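Side-chain contacts in VP5 (Halorubrum pleomorphic virus 6, PDB 6QGL), which probably serves as the viral envelope spike that fuses the virion membrane with that of its haloarchaeal host: residues T149-P154 and V202-K207; N124-E129 and T224-F229; L183-H188 and E208-T213. All coordinates share one frame; numbering follows the deposited sequence.

In the fold
All three contacts lie on one side of the chain, in the part built from the long helix 97-140 and the sheet of strands 166-174, 180-189, 201-204 and 209-213. Interaction 1 and interaction 2 are buried and apolar in their direct touches: the first lays a loop phenylalanine against strand 201-204, the second sets the end of strand 224-226 on helix 97-140 and adds a water bridge. They meet where Tyr204 bonds to Met227. Interaction 3 shares the sheet with interaction 1 but spans strand 201-204 on the face turned from the helix, partly open to solvent, where a methyl pair and an arginine beside a threonine hydroxyl replace the aromatic rings.

Interaction 1 (T149-P154 and V202-K207); sequences TDFGDP and VEYNPK
The hydroxyl of Tyr204, whose oxygen sits at the edge of the Phe151 ring and near its plane, is hydrogen-bonded to the backbone carbonyl of Met227. Beside Phe151 it acts only as a loose neighbour, with Tyr204 OH 4.4 Å from Phe151 CE2, and no hydrogen bond joins the two segments directly. Their main touch is apolar: Val202 CG1 lies 3.5 Å from Phe151 CD2 and 3.9 Å from Phe151 CE2, so a single methyl meets the CD2-CE2 side of the ring at a slant. The two side chains cross at about a right angle. Val202 reaches the ring with CG1 because this branch stands between the backbone N and the carbonyl carbon (chi1 78°), while CG2 stands anti to the backbone N and takes no part in the touch.

Within the loop, Thr149 CB meets the Phe151 ring edge-on and in its plane. Just beyond, the backbone folds in an Asx turn, Asp150 OD1 accepting from Gly152 N at 3.0 Å on the anti side of the carboxylate, 29° out of its plane. Gly152 then adopts backbone angles that would press a CB against the preceding carbonyl oxygen. This turn helps fix the backbone on both sides of Phe151, whose ring also stacks on His188 and meets Phe186. The loop after helix 145-148 thereby plants one aromatic side chain on the helix-facing side of an antiparallel four-stranded beta meander, over its second and third strands.

Interaction 2 (N124-E129 and T224-F229); sequences NETVRE and TQYMKF
Thr126 turns its methyl toward the end of the strand: with CG2 anti to the backbone N and OG1 beside it (chi1 -54°), CG2 touches Met227 CG at 3.8 Å and Tyr226 CE2 at 3.9 Å. The ring of Tyr226 is brought into place by a first torsion that sets CG between its backbone N and carbonyl carbon (chi1 84°). Both partners run past Thr126 in the opposite direction, so the methyl lies alongside the ring's CD2-CE2 side and the first part of the methionine chain. Met227 CG also lies over one face of the Tyr226 ring, toward its rim and 3.9 Å above the plane, which makes these consecutive residues one apolar surface. The methionine chain bends at its last torsion (chi3 73°) and carries Met227 CE to Val127 CG2, 4.2 Å away; Phe186 of strand 180-189 packs on both Val127 and Met227.

Strand 224-226 is the second arm of a small beta hairpin with 219-221, and the chain leaves it through Met227, in a left-handed backbone conformation, to Lys228 at the N-cap position of helix 229-257. The contact therefore seats the junction between hairpin and helix on the buried side of helix 97-140.

A water in the plane of the Tyr226 ring, at its edge, adds the polar link. It accepts from Tyr226 OH at 3.0 Å and donates to Thr126 O at 2.9 Å and to Glu129 OE1 at 2.7 Å, tying a carbonyl of the helix and a carboxylate one turn on to the phenol. Glu129 OE1 also forms a salt bridge with Arg57 of helix 43-66, a helix that packs on Tyr226 through Val54 and Lys58. The hydroxyl of Thr126 bonds to Ser122 O and to Asn61 ND2.

Interaction 3 (L183-H188 and E208-T213); sequences LLTFRH and EVVTST
Thr185 is the first residue of 183-188 to meet strand 209-213, Thr185 CG2 approaching Val210 CG2 to 4.4 Å, methyl to methyl. Its hydroxyl is bonded instead to Thr171 OG1 on strand 166-174 and to Asn205 ND2; the methyl makes the contact. Next, Phe186 turns to the opposite face of the sheet, where it packs against Leu130 of helix 97-140 and belongs to the buried side.

Arg187 returns to the outer face. Its chain runs extended from CG to NE, and the final turn at chi4 (87°) sets the guanidinium steeply across that line. Arg187 NH2 comes 3.7 Å from Thr211 OG1, which lies at the edge of the guanidinium and near its plane; this is a polar approach and not a hydrogen bond. The stronger partner of Arg187 NH2 is Glu203 OE1 on the intervening strand, with which it forms a salt bridge. His188 then continues the pairing with that middle strand, its backbone N bonded to the carbonyl of Val202.

Two consecutive residues, Val210 and Thr211, can face the same way because both lie opposite Glu203 in a classic beta bulge on the edge strand. The carbonyl of Glu203 accepts from the backbone N of Val210, and Thr211 is bonded to the same residue through its backbone. Thr185 thus reaches Val210, and Arg187 reaches Thr211, across strand 201-204.

Since Lys169 holds the second carboxylate oxygen, Glu203 is gripped by two positive groups and probably stays ionised; Arg187 is anchored mainly by this pair, with Thr211 a weaker polar neighbour at its flank.

Interaction 1 (T149-P154 and V202-K207)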
ATOM      1  N   THR A 149      12.185  -0.730  21.348  1.00 54.56           N
ATOM      2  CA  THR A 149      13.268  -1.364  20.593  1.00 54.15           C
ATOM      3  C   THR A 149      13.469  -2.789  21.094  1.00 59.78           C
ATOM      4  O   THR A 149      14.218  -3.013  22.047  1.00 60.33           O
ATOM      5  CB  THR A 149      14.564  -0.527  20.602  1.00 58.05           C
ATOM      6  OG1 THR A 149      15.008  -0.338  21.944  1.00 57.69           O
ATOM      7  CG2 THR A 149      14.429   0.807  19.880  1.00 54.49           C
ATOM      8  N   ASP A 150      12.757  -3.746  20.479  1.00 57.06           N
ATOM      9  CA  ASP A 150      12.871  -5.166  20.815  1.00 58.30           C
ATOM     10  C   ASP A 150      13.307  -5.935  19.576  1.00 62.42           C
ATOM     11  O   ASP A 150      12.531  -6.087  18.629  1.00 61.91           O
ATOM     12  CB  ASP A 150      11.563  -5.735  21.406  1.00 60.91           C
ATOM     13  CG  ASP A 150      11.617  -7.200  21.825  1.00 72.02           C
ATOM     14  OD1 ASP A 150      12.703  -7.821  21.709  1.00 73.10           O
ATOM     15  OD2 ASP A 150      10.579  -7.725  22.271  1.00 78.46           O
ATOM     16  N   PHE A 151      14.558  -6.404  19.588  1.00 59.58           N
ATOM     17  CA  PHE A 151      15.144  -7.145  18.474  1.00 59.82           C
ATOM     18  C   PHE A 151      15.315  -8.622  18.821  1.00 66.36           C
ATOM     19  O   PHE A 151      15.901  -9.374  18.046  1.00 67.22           O
ATOM     20  CB  PHE A 151      16.444  -6.459  17.987  1.00 60.88           C
ATOM     21  CG  PHE A 151      16.148  -5.094  17.393  1.00 60.71           C
ATOM     22  CD1 PHE A 151      15.895  -3.998  18.214  1.00 63.19           C
ATOM     23  CD2 PHE A 151      15.993  -4.933  16.021  1.00 62.14           C
ATOM     24  CE1 PHE A 151      15.557  -2.755  17.672  1.00 62.78           C
ATOM     25  CE2 PHE A 151      15.653  -3.691  15.480  1.00 63.60           C
ATOM     26  CZ  PHE A 151      15.424  -2.614  16.311  1.00 61.18           C
ATOM     27  N   GLY A 152      14.755  -9.029  19.959  1.00 63.96           N
ATOM     28  CA  GLY A 152      14.798 -10.412  20.420  1.00 65.96           C
ATOM     29  C   GLY A 152      15.218 -10.554  21.865  1.00 71.41           C
ATOM     30  O   GLY A 152      14.581 -11.289  22.624  1.00 72.92           O
ATOM     31  N   ASP A 153      16.301  -9.852  22.247  1.00 67.34           N
ATOM     32  CA  ASP A 153      16.838  -9.848  23.607  1.00 68.07           C
ATOM     33  C   ASP A 153      16.928  -8.390  24.105  1.00 69.44           C
ATOM     34  O   ASP A 153      18.015  -7.802  24.132  1.00 68.57           O
ATOM     35  CB  ASP A 153      18.196 -10.569  23.651  1.00 71.70           C
ATOM     36  CG  ASP A 153      18.782 -10.731  25.038  1.00 84.60           C
ATOM     37  OD1 ASP A 153      18.128 -10.310  26.013  1.00 85.39           O
ATOM     38  OD2 ASP A 153      19.893 -11.282  25.146  1.00 92.02           O
ATOM     39  N   PRO A 154      15.780  -7.794  24.501  1.00 64.64           N
ATOM     40  CA  PRO A 154      15.784  -6.381  24.910  1.00 62.78           C
ATOM     41  C   PRO A 154      16.222  -6.128  26.356  1.00 66.32           C
ATOM     42  O   PRO A 154      15.439  -5.646  27.181  1.00 65.88           O
ATOM     43  CB  PRO A 154      14.346  -5.948  24.631  1.00 63.67           C
ATOM     44  CG  PRO A 154      13.545  -7.177  24.872  1.00 69.54           C
ATOM     45  CD  PRO A 154      14.410  -8.350  24.512  1.00 66.46           C
ATOM     46  N   VAL A 202      22.273  -5.754  15.823  1.00 58.69           N
ATOM     47  CA  VAL A 202      21.698  -5.886  14.489  1.00 56.95           C
ATOM     48  C   VAL A 202      22.044  -4.632  13.677  1.00 58.98           C
ATOM     49  O   VAL A 202      22.056  -3.528  14.220  1.00 57.68           O
ATOM     50  CB  VAL A 202      20.183  -6.250  14.477  1.00 60.15           C
ATOM     51  CG1 VAL A 202      19.286  -5.048  14.776  1.00 58.30           C
ATOM     52  CG2 VAL A 202      19.783  -6.918  13.161  1.00 59.89           C
ATOM     53  N   GLU A 203      22.388  -4.816  12.403  1.00 55.47           N
ATOM     54  CA  GLU A 203      22.714  -3.728  11.487  1.00 54.36           C
ATOM     55  C   GLU A 203      22.238  -4.127  10.106  1.00 56.96           C
ATOM     56  O   GLU A 203      22.705  -5.135   9.575  1.00 57.54           O
ATOM     57  CB  GLU A 203      24.218  -3.402  11.497  1.00 56.87           C
ATOM     58  CG  GLU A 203      24.543  -2.110  10.763  1.00 65.67           C
ATOM     59  CD  GLU A 203      25.995  -1.671  10.755  1.00 83.81           C
ATOM     60  OE1 GLU A 203      26.720  -1.954  11.735  1.00 75.19           O
ATOM     61  OE2 GLU A 203      26.401  -1.020   9.766  1.00 78.65           O
ATOM     62  N   TYR A 204      21.274  -3.371   9.548  1.00 51.71           N
ATOM     63  CA  TYR A 204      20.693  -3.658   8.235  1.00 50.59           C
ATOM     64  C   TYR A 204      20.005  -2.447   7.587  1.00 53.79           C
ATOM     65  O   TYR A 204      19.873  -1.386   8.202  1.00 53.22           O
ATOM     66  CB  TYR A 204      19.732  -4.871   8.314  1.00 51.38           C
ATOM     67  CG  TYR A 204      18.449  -4.625   9.078  1.00 51.57           C
ATOM     68  CD1 TYR A 204      18.428  -4.638  10.470  1.00 53.58           C
ATOM     69  CD2 TYR A 204      17.238  -4.461   8.410  1.00 51.37           C
ATOM     70  CE1 TYR A 204      17.247  -4.429  11.177  1.00 53.20           C
ATOM     71  CE2 TYR A 204      16.050  -4.259   9.106  1.00 51.79           C
ATOM     72  CZ  TYR A 204      16.060  -4.241  10.488  1.00 57.47           C
ATOM     73  OH  TYR A 204      14.883  -4.042  11.165  1.00 56.10           O
ATOM     74  N   ASN A 205      19.582  -2.628   6.330  1.00 50.02           N
ATOM     75  CA  ASN A 205      18.867  -1.669   5.486  1.00 49.11           C
ATOM     76  C   ASN A 205      18.120  -2.479   4.402  1.00 53.65           C
ATOM     77  O   ASN A 205      18.293  -3.701   4.387  1.00 53.84           O
ATOM     78  CB  ASN A 205      19.844  -0.634   4.877  1.00 49.05           C
ATOM     79  CG  ASN A 205      21.019  -1.188   4.107  1.00 65.86           C
ATOM     80  OD1 ASN A 205      20.918  -2.160   3.355  1.00 56.88           O
ATOM     81  ND2 ASN A 205      22.169  -0.555   4.255  1.00 58.02           N
ATOM     82  N   PRO A 206      17.316  -1.888   3.476  1.00 50.42           N
ATOM     83  CA  PRO A 206      16.647  -2.723   2.462  1.00 50.47           C
ATOM     84  C   PRO A 206      17.591  -3.514   1.545  1.00 54.94           C
ATOM     85  O   PRO A 206      17.168  -4.522   0.987  1.00 55.11           O
ATOM     86  CB  PRO A 206      15.815  -1.713   1.664  1.00 51.73           C
ATOM     87  CG  PRO A 206      15.640  -0.555   2.565  1.00 55.93           C
ATOM     88  CD  PRO A 206      16.935  -0.469   3.313  1.00 51.71           C
ATOM     89  N   LYS A 207      18.862  -3.078   1.400  1.00 51.44           N
ATOM     90  CA  LYS A 207      19.850  -3.722   0.522  1.00 51.56           C
ATOM     91  C   LYS A 207      20.514  -4.972   1.107  1.00 56.49           C
ATOM     92  O   LYS A 207      20.649  -5.967   0.394  1.00 56.60           O
ATOM     93  CB  LYS A 207      20.933  -2.722   0.073  1.00 53.75           C
ATOM     94  CG  LYS A 207      20.466  -1.673  -0.929  1.00 61.85           C
ATOM     95  CD  LYS A 207      21.638  -0.795  -1.369  1.00 70.75           C
ATOM     96  CE  LYS A 207      21.314   0.135  -2.510  1.00 81.40           C
ATOM     97  NZ  LYS A 207      21.160  -0.595  -3.795  1.00 91.56           N
TER

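Interaction 2 (N124-E129 and T224-F229)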
ATOM      1  N   ASN A 124      14.058   5.433   5.295  1.00 48.97           N
ATOM      2  CA  ASN A 124      14.708   6.469   6.093  1.00 49.36           C
ATOM      3  C   ASN A 124      13.758   7.092   7.094  1.00 54.39           C
ATOM      4  O   ASN A 124      14.141   7.258   8.251  1.00 54.68           O
ATOM      5  CB  ASN A 124      15.328   7.537   5.193  1.00 49.91           C
ATOM      6  CG  ASN A 124      16.608   7.094   4.511  1.00 63.23           C
ATOM      7  OD1 ASN A 124      17.129   5.986   4.721  1.00 52.93           O
ATOM      8  ND2 ASN A 124      17.153   7.963   3.682  1.00 55.07           N
ATOM      9  N   GLU A 125      12.508   7.385   6.675  1.00 51.34           N
ATOM     10  CA  GLU A 125      11.491   7.953   7.562  1.00 51.74           C
ATOM     11  C   GLU A 125      11.074   6.964   8.660  1.00 55.15           C
ATOM     12  O   GLU A 125      10.928   7.377   9.812  1.00 55.11           O
ATOM     13  CB  GLU A 125      10.276   8.460   6.767  1.00 53.71           C
ATOM     14  CG  GLU A 125       9.341   9.362   7.563  1.00 65.62           C
ATOM     15  CD  GLU A 125       9.975  10.530   8.297  1.00 85.86           C
ATOM     16  OE1 GLU A 125      10.737  11.296   7.662  1.00 83.16           O
ATOM     17  OE2 GLU A 125       9.707  10.679   9.511  1.00 76.94           O
ATOM     18  N   THR A 126      10.910   5.667   8.311  1.00 50.85           N
ATOM     19  CA  THR A 126      10.534   4.602   9.254  1.00 50.22           C
ATOM     20  C   THR A 126      11.582   4.523  10.372  1.00 54.30           C
ATOM     21  O   THR A 126      11.250   4.522  11.559  1.00 54.23           O
ATOM     22  CB  THR A 126      10.419   3.246   8.506  1.00 54.87           C
ATOM     23  OG1 THR A 126       9.528   3.374   7.396  1.00 53.28           O
ATOM     24  CG2 THR A 126       9.965   2.107   9.412  1.00 52.72           C
ATOM     25  N   VAL A 127      12.846   4.496   9.957  1.00 50.86           N
ATOM     26  CA  VAL A 127      14.049   4.381  10.768  1.00 50.77           C
ATOM     27  C   VAL A 127      14.306   5.669  11.589  1.00 54.33           C
ATOM     28  O   VAL A 127      14.716   5.562  12.745  1.00 54.06           O
ATOM     29  CB  VAL A 127      15.193   3.950   9.816  1.00 54.88           C
ATOM     30  CG1 VAL A 127      16.537   3.868  10.510  1.00 55.24           C
ATOM     31  CG2 VAL A 127      14.859   2.607   9.197  1.00 54.55           C
ATOM     32  N   ARG A 128      14.000   6.865  11.029  1.00 50.85           N
ATOM     33  CA  ARG A 128      14.123   8.149  11.741  1.00 51.13           C
ATOM     34  C   ARG A 128      13.056   8.259  12.813  1.00 54.18           C
ATOM     35  O   ARG A 128      13.324   8.818  13.876  1.00 54.61           O
ATOM     36  CB  ARG A 128      13.973   9.348  10.791  1.00 51.96           C
ATOM     37  CG  ARG A 128      15.264   9.779  10.143  1.00 61.24           C
ATOM     38  CD  ARG A 128      15.244  11.221   9.638  1.00 70.64           C
ATOM     39  NE  ARG A 128      14.338  11.487   8.509  1.00 77.43           N
ATOM     40  CZ  ARG A 128      14.632  11.260   7.233  1.00 85.92           C
ATOM     41  NH1 ARG A 128      13.739  11.508   6.287  1.00 73.06           N
ATOM     42  NH2 ARG A 128      15.806  10.745   6.898  1.00 68.88           N
ATOM     43  N   GLU A 129      11.838   7.751  12.517  1.00 49.59           N
ATOM     44  CA  GLU A 129      10.696   7.745  13.429  1.00 49.54           C
ATOM     45  C   GLU A 129      11.017   6.882  14.638  1.00 53.38           C
ATOM     46  O   GLU A 129      10.803   7.337  15.758  1.00 53.67           O
ATOM     47  CB  GLU A 129       9.428   7.248  12.720  1.00 50.77           C
ATOM     48  CG  GLU A 129       8.168   7.289  13.567  1.00 58.34           C
ATOM     49  CD  GLU A 129       6.944   6.741  12.863  1.00 72.47           C
ATOM     50  OE1 GLU A 129       6.964   5.549  12.478  1.00 65.70           O
ATOM     51  OE2 GLU A 129       5.966   7.504  12.694  1.00 62.50           O
ATOM     52  N   THR A 224       3.402  -6.248  17.282  1.00 62.41           N
ATOM     53  CA  THR A 224       3.512  -5.898  15.864  1.00 60.78           C
ATOM     54  C   THR A 224       4.960  -5.994  15.410  1.00 62.72           C
ATOM     55  O   THR A 224       5.831  -5.349  15.998  1.00 61.51           O
ATOM     56  CB  THR A 224       2.923  -4.493  15.615  1.00 67.68           C
ATOM     57  OG1 THR A 224       1.576  -4.450  16.089  1.00 71.05           O
ATOM     58  CG2 THR A 224       2.971  -4.075  14.150  1.00 64.11           C
ATOM     59  N   GLN A 225       5.208  -6.784  14.354  1.00 58.83           N
ATOM     60  CA  GLN A 225       6.528  -6.951  13.749  1.00 57.42           C
ATOM     61  C   GLN A 225       6.604  -6.037  12.536  1.00 60.04           C
ATOM     62  O   GLN A 225       5.760  -6.134  11.647  1.00 60.47           O
ATOM     63  CB  GLN A 225       6.776  -8.410  13.321  1.00 59.85           C
ATOM     64  CG  GLN A 225       6.896  -9.406  14.471  1.00 71.94           C
ATOM     65  CD  GLN A 225       7.035 -10.855  14.040  1.00 90.83           C
ATOM     66  OE1 GLN A 225       7.168 -11.752  14.874  1.00 86.92           O
ATOM     67  NE2 GLN A 225       7.005 -11.135  12.742  1.00 85.14           N
ATOM     68  N   TYR A 226       7.588  -5.130  12.507  1.00 54.56           N
ATOM     69  CA  TYR A 226       7.787  -4.216  11.381  1.00 52.82           C
ATOM     70  C   TYR A 226       9.278  -4.027  11.119  1.00 55.66           C
ATOM     71  O   TYR A 226      10.083  -4.645  11.818  1.00 55.73           O
ATOM     72  CB  TYR A 226       6.994  -2.895  11.556  1.00 53.36           C
ATOM     73  CG  TYR A 226       7.654  -1.808  12.381  1.00 54.08           C
ATOM     74  CD1 TYR A 226       7.967  -2.008  13.723  1.00 56.07           C
ATOM     75  CD2 TYR A 226       7.865  -0.538  11.846  1.00 53.99           C
ATOM     76  CE1 TYR A 226       8.546  -0.999  14.492  1.00 55.86           C
ATOM     77  CE2 TYR A 226       8.431   0.482  12.609  1.00 54.47           C
ATOM     78  CZ  TYR A 226       8.769   0.247  13.932  1.00 61.20           C
ATOM     79  OH  TYR A 226       9.327   1.256  14.682  1.00 61.23           O
ATOM     80  N   MET A 227       9.649  -3.235  10.077  1.00 51.37           N
ATOM     81  CA  MET A 227      11.034  -3.008   9.633  1.00 50.35           C
ATOM     82  C   MET A 227      11.665  -4.338   9.206  1.00 54.76           C
ATOM     83  O   MET A 227      12.875  -4.518   9.355  1.00 54.73           O
ATOM     84  CB  MET A 227      11.886  -2.393  10.752  1.00 52.61           C
ATOM     85  CG  MET A 227      11.704  -0.928  10.950  1.00 55.33           C
ATOM     86  SD  MET A 227      12.544  -0.464  12.483  1.00 59.02           S
ATOM     87  CE  MET A 227      14.264  -0.559  11.969  1.00 55.52           C
ATOM     88  N   LYS A 228      10.836  -5.280   8.720  1.00 51.69           N
ATOM     89  CA  LYS A 228      11.258  -6.616   8.314  1.00 52.15           C
ATOM     90  C   LYS A 228      12.195  -6.554   7.125  1.00 55.57           C
ATOM     91  O   LYS A 228      11.814  -6.045   6.068  1.00 54.71           O
ATOM     92  CB  LYS A 228      10.035  -7.485   7.981  1.00 55.47           C
ATOM     93  CG  LYS A 228       9.360  -8.123   9.186  1.00 63.54           C
ATOM     94  CD  LYS A 228       7.985  -8.621   8.827  1.00 72.95           C
ATOM     95  CE  LYS A 228       7.540  -9.789   9.659  1.00 86.57           C
ATOM     96  NZ  LYS A 228       6.171 -10.225   9.279  1.00 98.15           N
ATOM     97  N   PHE A 229      13.433  -7.056   7.301  1.00 52.38           N
ATOM     98  CA  PHE A 229      14.409  -7.086   6.215  1.00 51.85           C
ATOM     99  C   PHE A 229      13.885  -7.929   5.057  1.00 55.83           C
ATOM    100  O   PHE A 229      14.039  -7.523   3.915  1.00 54.92           O
ATOM    101  CB  PHE A 229      15.779  -7.597   6.688  1.00 54.35           C
ATOM    102  CG  PHE A 229      16.753  -7.847   5.557  1.00 56.07           C
ATOM    103  CD1 PHE A 229      17.449  -6.795   4.973  1.00 58.23           C
ATOM    104  CD2 PHE A 229      16.948  -9.130   5.056  1.00 59.41           C
ATOM    105  CE1 PHE A 229      18.334  -7.023   3.918  1.00 59.50           C
ATOM    106  CE2 PHE A 229      17.834  -9.357   4.000  1.00 62.44           C
ATOM    107  CZ  PHE A 229      18.537  -8.305   3.452  1.00 59.65           C
TER
HETATM  108  O   HOH W   1       8.879   3.675  12.943  1.00 55.32           O

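Interaction 3 (L183-H188 and E208-T213)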
ATOM      1  N   LEU A 183      21.274   6.746   2.221  1.00 55.51           N
ATOM      2  CA  LEU A 183      20.406   5.704   2.759  1.00 53.88           C
ATOM      3  C   LEU A 183      20.834   5.511   4.212  1.00 57.97           C
ATOM      4  O   LEU A 183      22.034   5.477   4.500  1.00 58.59           O
ATOM      5  CB  LEU A 183      20.565   4.395   1.957  1.00 53.19           C
ATOM      6  CG  LEU A 183      19.889   3.122   2.500  1.00 56.74           C
ATOM      7  CD1 LEU A 183      18.383   3.148   2.285  1.00 56.07           C
ATOM      8  CD2 LEU A 183      20.478   1.886   1.866  1.00 58.58           C
ATOM      9  N   LEU A 184      19.866   5.431   5.129  1.00 53.79           N
ATOM     10  CA  LEU A 184      20.193   5.249   6.539  1.00 53.54           C
ATOM     11  C   LEU A 184      20.258   3.773   6.878  1.00 57.03           C
ATOM     12  O   LEU A 184      19.292   3.042   6.659  1.00 56.38           O
ATOM     13  CB  LEU A 184      19.210   5.993   7.465  1.00 53.28           C
ATOM     14  CG  LEU A 184      19.109   7.518   7.311  1.00 58.38           C
ATOM     15  CD1 LEU A 184      17.981   8.069   8.145  1.00 58.34           C
ATOM     16  CD2 LEU A 184      20.415   8.216   7.672  1.00 61.47           C
ATOM     17  N   THR A 185      21.420   3.324   7.355  1.00 53.53           N
ATOM     18  CA  THR A 185      21.622   1.951   7.787  1.00 52.93           C
ATOM     19  C   THR A 185      21.305   1.923   9.270  1.00 56.37           C
ATOM     20  O   THR A 185      21.910   2.663  10.054  1.00 56.59           O
ATOM     21  CB  THR A 185      23.023   1.452   7.423  1.00 59.34           C
ATOM     22  OG1 THR A 185      23.106   1.391   6.004  1.00 57.83           O
ATOM     23  CG2 THR A 185      23.327   0.073   8.001  1.00 57.56           C
ATOM     24  N   PHE A 186      20.320   1.105   9.642  1.00 52.14           N
ATOM     25  CA  PHE A 186      19.893   0.986  11.024  1.00 51.82           C
ATOM     26  C   PHE A 186      20.764   0.015  11.809  1.00 56.52           C
ATOM     27  O   PHE A 186      20.751  -1.183  11.532  1.00 56.84           O
ATOM     28  CB  PHE A 186      18.407   0.590  11.108  1.00 52.79           C
ATOM     29  CG  PHE A 186      17.927   0.436  12.529  1.00 54.26           C
ATOM     30  CD1 PHE A 186      17.576   1.549  13.287  1.00 57.00           C
ATOM     31  CD2 PHE A 186      17.863  -0.815  13.126  1.00 56.74           C
ATOM     32  CE1 PHE A 186      17.165   1.409  14.613  1.00 57.98           C
ATOM     33  CE2 PHE A 186      17.467  -0.949  14.453  1.00 59.71           C
ATOM     34  CZ  PHE A 186      17.113   0.161  15.187  1.00 57.39           C
ATOM     35  N   ARG A 187      21.482   0.532  12.815  1.00 53.01           N
ATOM     36  CA  ARG A 187      22.294  -0.262  13.734  1.00 53.40           C
ATOM     37  C   ARG A 187      21.646  -0.181  15.117  1.00 56.17           C
ATOM     38  O   ARG A 187      21.200   0.894  15.516  1.00 54.65           O
ATOM     39  CB  ARG A 187      23.759   0.227  13.767  1.00 54.07           C
ATOM     40  CG  ARG A 187      24.656  -0.542  14.744  1.00 61.90           C
ATOM     41  CD  ARG A 187      26.126  -0.248  14.528  1.00 70.75           C
ATOM     42  NE  ARG A 187      26.973  -0.917  15.518  1.00 78.40           N
ATOM     43  CZ  ARG A 187      27.446  -2.156  15.408  1.00 92.86           C
ATOM     44  NH1 ARG A 187      28.208  -2.670  16.362  1.00 79.89           N
ATOM     45  NH2 ARG A 187      27.150  -2.894  14.344  1.00 81.18           N
ATOM     46  N   HIS A 188      21.573  -1.319  15.826  1.00 53.59           N
ATOM     47  CA  HIS A 188      21.009  -1.430  17.169  1.00 53.75           C
ATOM     48  C   HIS A 188      21.891  -2.325  18.027  1.00 60.11           C
ATOM     49  O   HIS A 188      22.142  -3.471  17.661  1.00 60.39           O
ATOM     50  CB  HIS A 188      19.567  -1.972  17.124  1.00 53.74           C
ATOM     51  CG  HIS A 188      18.940  -2.157  18.473  1.00 57.33           C
ATOM     52  ND1 HIS A 188      18.327  -1.110  19.131  1.00 58.44           N
ATOM     53  CD2 HIS A 188      18.858  -3.266  19.245  1.00 59.96           C
ATOM     54  CE1 HIS A 188      17.896  -1.610  20.277  1.00 58.36           C
ATOM     55  NE2 HIS A 188      18.188  -2.904  20.389  1.00 59.65           N
ATOM     56  N   GLU A 208      20.968  -4.914   2.377  1.00 53.68           N
ATOM     57  CA  GLU A 208      21.691  -6.023   3.019  1.00 54.79           C
ATOM     58  C   GLU A 208      21.622  -6.016   4.546  1.00 58.43           C
ATOM     59  O   GLU A 208      21.282  -4.997   5.147  1.00 57.32           O
ATOM     60  CB  GLU A 208      23.180  -6.002   2.589  1.00 57.17           C
ATOM     61  CG  GLU A 208      23.919  -4.727   2.981  1.00 67.46           C
ATOM     62  CD  GLU A 208      25.424  -4.826   3.136  1.00 91.01           C
ATOM     63  OE1 GLU A 208      25.920  -5.892   3.567  1.00 84.71           O
ATOM     64  OE2 GLU A 208      26.107  -3.815   2.851  1.00 87.55           O
ATOM     65  N   VAL A 209      22.002  -7.155   5.161  1.00 55.88           N
ATOM     66  CA  VAL A 209      22.140  -7.338   6.607  1.00 56.06           C
ATOM     67  C   VAL A 209      23.653  -7.320   6.850  1.00 61.40           C
ATOM     68  O   VAL A 209      24.355  -8.240   6.419  1.00 62.78           O
ATOM     69  CB  VAL A 209      21.484  -8.649   7.132  1.00 60.56           C
ATOM     70  CG1 VAL A 209      21.753  -8.849   8.618  1.00 61.12           C
ATOM     71  CG2 VAL A 209      19.988  -8.662   6.871  1.00 59.37           C
ATOM     72  N   VAL A 210      24.156  -6.250   7.484  1.00 57.47           N
ATOM     73  CA  VAL A 210      25.579  -6.075   7.789  1.00 58.77           C
ATOM     74  C   VAL A 210      26.018  -7.086   8.864  1.00 65.30           C
ATOM     75  O   VAL A 210      26.879  -7.922   8.589  1.00 66.49           O
ATOM     76  CB  VAL A 210      25.936  -4.601   8.144  1.00 61.99           C
ATOM     77  CG1 VAL A 210      27.428  -4.442   8.439  1.00 63.37           C
ATOM     78  CG2 VAL A 210      25.505  -3.644   7.034  1.00 60.39           C
ATOM     79  N   THR A 211      25.428  -7.015  10.072  1.00 62.66           N
ATOM     80  CA  THR A 211      25.745  -7.933  11.176  1.00 64.76           C
ATOM     81  C   THR A 211      24.486  -8.282  11.966  1.00 69.40           C
ATOM     82  O   THR A 211      23.711  -7.385  12.305  1.00 67.68           O
ATOM     83  CB  THR A 211      26.805  -7.333  12.131  1.00 74.91           C
ATOM     84  OG1 THR A 211      26.346  -6.075  12.624  1.00 73.13           O
ATOM     85  CG2 THR A 211      28.184  -7.184  11.498  1.00 76.14           C
ATOM     86  N   SER A 212      24.293  -9.573  12.275  1.00 67.92           N
ATOM     87  CA  SER A 212      23.173 -10.039  13.098  1.00 67.82           C
ATOM     88  C   SER A 212      23.704 -10.975  14.178  1.00 74.02           C
ATOM     89  O   SER A 212      24.196 -12.061  13.862  1.00 75.78           O
ATOM     90  CB  SER A 212      22.107 -10.730  12.253  1.00 71.20           C
ATOM     91  OG  SER A 212      21.049 -11.208  13.070  1.00 79.92           O
ATOM     92  N   THR A 213      23.639 -10.540  15.443  1.00 70.31           N
ATOM     93  CA  THR A 213      24.114 -11.322  16.588  1.00 72.09           C
ATOM     94  C   THR A 213      23.011 -11.363  17.628  1.00 75.29           C
ATOM     95  O   THR A 213      22.576 -10.300  18.066  1.00 73.15           O
ATOM     96  CB  THR A 213      25.402 -10.707  17.162  1.00 80.84           C
ATOM     97  OG1 THR A 213      26.335 -10.465  16.104  1.00 80.29           O
ATOM     98  CG2 THR A 213      26.042 -11.572  18.243  1.00 81.38           C
TER